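Local coordinates for protein amine Dehydrogenase (Pseudomonas putida, PDB 1JMX) that carries two c-type hemes and probably takes part in electron transfer, as the alpha subunit of a quinohemoprotein amine dehydrogenase, at residues L412-A425 and G462-G474. Residues are numbered along the deposited sequence; the frame is centred on the assembly and turned at random.
Sequences LPASWKVEPFNERA and GNLKVIATLADGG
Lys465, Ile467 and Asn463, spaced every second residue along strand 462-470, bury the largest areas of any residues in the contact as they pack against segment 412-425. The strands run antiparallel, 159° between their directions, in an unbroken ladder of backbone hydrogen bonds from Ser415-Thr469 to Phe421 N-Asn463 O. Lys465 lies beside Glu419: its N donates to Glu419 O at 2.7 Å, and its aliphatic chain bends at chi3 (61°), bringing CE to 3.8 Å from Glu419 OE1. The two charged ends stay beyond salt-bridge distance; Glu419 OE2 instead pairs with Lys417 NZ, 3.5 Å away along its own strand. This pair borders Ile467, whose CG1 meets Glu419 OE1 at 3.6 Å, while Lys417, its chain bent at chi4, lays its NZ against the isoleucine's CB and CG2. Asn463 lies against Phe421, amide and ring planes 20° apart, with OD1 3.7 Å from the ring's CG. That OD1 is hydrogen-bonded to His480, whose ring stacks on Phe421, so amide and phenyl ring share a neighbour on the next strand. On the face bearing Trp416, Val418, Val466 and Ala468, the Ala468 methyl makes a CH-pi contact over the six-membered ring of Trp416, 3.4 Å from its centroid, and Val466 CG1 reaches the indole edge; Phe393 of strand 391-400 adjoins both Trp416 and Val466. Beyond Phe421, Asn422 N-caps the following helix, its OD1 accepting from Ala425 N. Together the strands form an antiparallel pair inside the mixed beta-sheet of domain IV, an E-set (immunoglobulin-like) family, with strand 391-400 flanking 406-420 and strand 476-484 flanking 462-470.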
loop_
_atom_site.group_PDB
_atom_site.type_symbol
_atom_site.label_atom_id
_atom_site.label_comp_id
_atom_site.label_asym_id
_atom_site.label_seq_id
_atom_site.Cartn_x
_atom_site.Cartn_y
_atom_site.Cartn_z
ATOM N N LEU A 412 25.563 -20.678 -4.604
ATOM C CA LEU A 412 27.005 -20.515 -4.773
ATOM C C LEU A 412 27.467 -19.072 -4.653
ATOM O O LEU A 412 26.757 -18.152 -5.048
ATOM C CB LEU A 412 27.452 -21.085 -6.124
ATOM C CG LEU A 412 27.309 -22.593 -6.345
ATOM C CD1 LEU A 412 27.940 -22.984 -7.665
ATOM C CD2 LEU A 412 27.982 -23.338 -5.222
ATOM N N PRO A 413 28.674 -18.859 -4.101
ATOM C CA PRO A 413 29.233 -17.515 -3.934
ATOM C C PRO A 413 29.363 -16.797 -5.276
ATOM O O PRO A 413 29.640 -17.416 -6.306
ATOM C CB PRO A 413 30.593 -17.788 -3.290
ATOM C CG PRO A 413 30.941 -19.169 -3.778
ATOM C CD PRO A 413 29.626 -19.880 -3.628
ATOM N N ALA A 414 29.141 -15.489 -5.263
ATOM C CA ALA A 414 29.210 -14.715 -6.488
ATOM C C ALA A 414 29.494 -13.247 -6.270
ATOM O O ALA A 414 29.498 -12.746 -5.148
ATOM C CB ALA A 414 27.899 -14.864 -7.253
ATOM N N SER A 415 29.755 -12.573 -7.377
ATOM C CA SER A 415 29.997 -11.142 -7.396
ATOM C C SER A 415 28.636 -10.536 -7.709
ATOM O O SER A 415 27.858 -11.100 -8.480
ATOM C CB SER A 415 30.990 -10.790 -8.507
ATOM O OG SER A 415 30.893 -9.420 -8.877
ATOM N N TRP A 416 28.356 -9.384 -7.116
ATOM C CA TRP A 416 27.081 -8.725 -7.323
ATOM C C TRP A 416 27.224 -7.312 -7.815
ATOM O O TRP A 416 28.108 -6.575 -7.379
ATOM C CB TRP A 416 26.277 -8.712 -6.026
ATOM C CG TRP A 416 25.883 -10.060 -5.579
ATOM C CD1 TRP A 416 26.574 -10.881 -4.737
ATOM C CD2 TRP A 416 24.702 -10.766 -5.950
ATOM N NE1 TRP A 416 25.891 -12.055 -4.556
ATOM C CE2 TRP A 416 24.738 -12.013 -5.291
ATOM C CE3 TRP A 416 23.616 -10.470 -6.777
ATOM C CZ2 TRP A 416 23.727 -12.962 -5.434
ATOM C CZ3 TRP A 416 22.614 -11.413 -6.920
ATOM C CH2 TRP A 416 22.677 -12.646 -6.250
ATOM N N LYS A 417 26.351 -6.955 -8.749
ATOM C CA LYS A 417 26.309 -5.613 -9.286
ATOM C C LYS A 417 24.883 -5.243 -9.667
ATOM O O LYS A 417 23.987 -6.085 -9.708
ATOM C CB LYS A 417 27.261 -5.418 -10.470
ATOM C CG LYS A 417 26.950 -6.219 -11.706
ATOM C CD LYS A 417 27.908 -5.813 -12.822
ATOM C CE LYS A 417 28.082 -6.918 -13.860
ATOM N NZ LYS A 417 26.778 -7.296 -14.462
ATOM N N VAL A 418 24.698 -3.962 -9.942
ATOM C CA VAL A 418 23.411 -3.404 -10.303
ATOM C C VAL A 418 23.523 -2.666 -11.645
ATOM O O VAL A 418 24.532 -2.010 -11.926
ATOM C CB VAL A 418 22.941 -2.456 -9.156
ATOM C CG1 VAL A 418 22.241 -1.217 -9.701
ATOM C CG2 VAL A 418 22.045 -3.222 -8.196
ATOM N N GLU A 419 22.504 -2.818 -12.487
ATOM C CA GLU A 419 22.470 -2.153 -13.784
ATOM C C GLU A 419 21.075 -1.614 -14.015
ATOM O O GLU A 419 20.113 -2.157 -13.491
ATOM C CB GLU A 419 22.790 -3.144 -14.898
ATOM C CG GLU A 419 24.038 -3.947 -14.648
ATOM C CD GLU A 419 24.541 -4.623 -15.894
ATOM O OE1 GLU A 419 23.753 -5.362 -16.547
ATOM O OE2 GLU A 419 25.731 -4.403 -16.219
ATOM N N PRO A 420 20.947 -0.525 -14.795
ATOM C CA PRO A 420 19.639 0.068 -15.086
ATOM C C PRO A 420 18.747 -0.998 -15.702
ATOM O O PRO A 420 19.196 -1.760 -16.563
ATOM C CB PRO A 420 19.977 1.133 -16.119
ATOM C CG PRO A 420 21.347 1.560 -15.713
ATOM C CD PRO A 420 22.022 0.253 -15.429
ATOM N N PHE A 421 17.507 -1.091 -15.235
ATOM C CA PHE A 421 16.586 -2.084 -15.767
ATOM C C PHE A 421 16.073 -1.687 -17.154
ATOM O O PHE A 421 15.834 -2.543 -18.007
ATOM C CB PHE A 421 15.410 -2.288 -14.815
ATOM C CG PHE A 421 14.502 -3.416 -15.211
ATOM C CD1 PHE A 421 14.847 -4.738 -14.929
ATOM C CD2 PHE A 421 13.300 -3.161 -15.862
ATOM C CE1 PHE A 421 14.007 -5.793 -15.286
ATOM C CE2 PHE A 421 12.449 -4.212 -16.227
ATOM C CZ PHE A 421 12.805 -5.530 -15.937
ATOM N N ASN A 422 15.883 -0.392 -17.365
ATOM C CA ASN A 422 15.392 0.090 -18.645
ATOM C C ASN A 422 16.028 1.408 -19.061
ATOM O O ASN A 422 16.819 1.995 -18.317
ATOM C CB ASN A 422 13.853 0.193 -18.644
ATOM C CG ASN A 422 13.311 1.075 -17.526
ATOM O OD1 ASN A 422 13.912 2.084 -17.156
ATOM N ND2 ASN A 422 12.162 0.695 -16.983
ATOM N N GLU A 423 15.698 1.851 -20.272
ATOM C CA GLU A 423 16.231 3.093 -20.813
ATOM C C GLU A 423 15.940 4.251 -19.872
ATOM O O GLU A 423 16.762 5.154 -19.693
ATOM C CB GLU A 423 15.624 3.373 -22.193
ATOM N N ARG A 424 14.773 4.194 -19.245
ATOM C CA ARG A 424 14.354 5.230 -18.321
ATOM C C ARG A 424 15.301 5.312 -17.117
ATOM O O ARG A 424 15.679 6.403 -16.698
ATOM C CB ARG A 424 12.904 4.982 -17.901
ATOM N N ALA A 425 15.739 4.155 -16.625
ATOM C CA ALA A 425 16.655 4.088 -15.488
ATOM C C ALA A 425 18.022 4.667 -15.840
ATOM O O ALA A 425 18.681 5.260 -15.000
ATOM C CB ALA A 425 16.795 2.653 -15.012
ATOM N N GLY A 462 14.586 3.664 -7.719
ATOM C CA GLY A 462 15.162 3.163 -8.953
ATOM C C GLY A 462 14.612 1.837 -9.442
ATOM O O GLY A 462 14.043 1.063 -8.675
ATOM N N ASN A 463 14.755 1.603 -10.742
ATOM C CA ASN A 463 14.308 0.371 -11.378
ATOM C C ASN A 463 15.618 -0.324 -11.757
ATOM O O ASN A 463 16.268 0.041 -12.739
ATOM C CB ASN A 463 13.470 0.708 -12.617
ATOM C CG ASN A 463 12.596 -0.433 -13.055
ATOM O OD1 ASN A 463 12.700 -1.538 -12.538
ATOM N ND2 ASN A 463 11.727 -0.173 -14.018
ATOM N N LEU A 464 16.015 -1.296 -10.941
ATOM C CA LEU A 464 17.282 -1.991 -11.120
ATOM C C LEU A 464 17.296 -3.462 -11.540
ATOM O O LEU A 464 16.372 -4.233 -11.284
ATOM C CB LEU A 464 18.119 -1.829 -9.847
ATOM C CG LEU A 464 18.395 -0.402 -9.372
ATOM C CD1 LEU A 464 19.229 -0.441 -8.105
ATOM C CD2 LEU A 464 19.110 0.394 -10.464
ATOM N N LYS A 465 18.399 -3.834 -12.175
ATOM C CA LYS A 465 18.636 -5.189 -12.640
ATOM C C LYS A 465 19.766 -5.698 -11.759
ATOM O O LYS A 465 20.827 -5.085 -11.686
ATOM C CB LYS A 465 19.053 -5.180 -14.115
ATOM C CG LYS A 465 18.928 -6.524 -14.799
ATOM C CD LYS A 465 18.809 -6.384 -16.316
ATOM C CE LYS A 465 20.035 -5.699 -16.929
ATOM N NZ LYS A 465 20.049 -5.822 -18.430
ATOM N N VAL A 466 19.491 -6.766 -11.026
ATOM C CA VAL A 466 20.459 -7.360 -10.115
ATOM C C VAL A 466 21.254 -8.465 -10.804
ATOM O O VAL A 466 20.709 -9.521 -11.116
ATOM C CB VAL A 466 19.736 -7.916 -8.869
ATOM C CG1 VAL A 466 20.701 -8.661 -7.971
ATOM C CG2 VAL A 466 19.072 -6.772 -8.109
ATOM N N ILE A 467 22.545 -8.218 -11.028
ATOM C CA ILE A 467 23.410 -9.192 -11.698
ATOM C C ILE A 467 24.355 -9.926 -10.755
ATOM O O ILE A 467 25.137 -9.307 -10.036
ATOM C CB ILE A 467 24.299 -8.529 -12.794
ATOM C CG1 ILE A 467 23.495 -7.525 -13.622
ATOM C CG2 ILE A 467 24.913 -9.604 -13.699
ATOM C CD1 ILE A 467 22.354 -8.118 -14.340
ATOM N N ALA A 468 24.269 -11.253 -10.774
ATOM C CA ALA A 468 25.140 -12.109 -9.975
ATOM C C ALA A 468 26.039 -12.854 -10.956
ATOM O O ALA A 468 25.576 -13.325 -11.995
ATOM C CB ALA A 468 24.326 -13.109 -9.175
ATOM N N THR A 469 27.331 -12.909 -10.661
ATOM C CA THR A 469 28.260 -13.619 -11.528
ATOM C C THR A 469 29.010 -14.612 -10.659
ATOM O O THR A 469 29.712 -14.232 -9.725
ATOM C CB THR A 469 29.230 -12.665 -12.257
ATOM O OG1 THR A 469 30.003 -11.942 -11.301
ATOM C CG2 THR A 469 28.471 -11.673 -13.113
ATOM N N LEU A 470 28.788 -15.891 -10.931
ATOM C CA LEU A 470 29.405 -16.963 -10.176
ATOM C C LEU A 470 30.926 -16.918 -10.097
ATOM O O LEU A 470 31.612 -16.661 -11.086
ATOM C CB LEU A 470 28.944 -18.305 -10.726
ATOM C CG LEU A 470 28.113 -19.137 -9.759
ATOM C CD1 LEU A 470 27.031 -18.278 -9.127
ATOM C CD2 LEU A 470 27.526 -20.332 -10.497
ATOM N N ALA A 471 31.435 -17.098 -8.883
ATOM C CA ALA A 471 32.871 -17.121 -8.644
ATOM C C ALA A 471 33.392 -18.390 -9.317
ATOM O O ALA A 471 34.490 -18.419 -9.862
ATOM C CB ALA A 471 33.150 -17.171 -7.154
ATOM N N ASP A 472 32.553 -19.421 -9.318
ATOM C CA ASP A 472 32.882 -20.711 -9.914
ATOM C C ASP A 472 32.509 -20.750 -11.399
ATOM O O ASP A 472 31.425 -21.215 -11.758
ATOM C CB ASP A 472 32.148 -21.830 -9.139
ATOM C CG ASP A 472 32.396 -23.230 -9.713
ATOM O OD1 ASP A 472 33.515 -23.488 -10.218
ATOM O OD2 ASP A 472 31.466 -24.073 -9.636
ATOM N N GLY A 473 33.394 -20.240 -12.256
ATOM C CA GLY A 473 33.124 -20.275 -13.687
ATOM C C GLY A 473 32.594 -19.020 -14.354
ATOM O O GLY A 473 32.490 -18.969 -15.584
ATOM N N GLY A 474 32.221 -18.025 -13.556
ATOM C CA GLY A 474 31.718 -16.776 -14.109
ATOM C C GLY A 474 30.358 -16.802 -14.792
ATOM O O GLY A 474 30.071 -15.919 -15.602
HETATM O O HOH W 1 30.500 -19.954 -7.379
#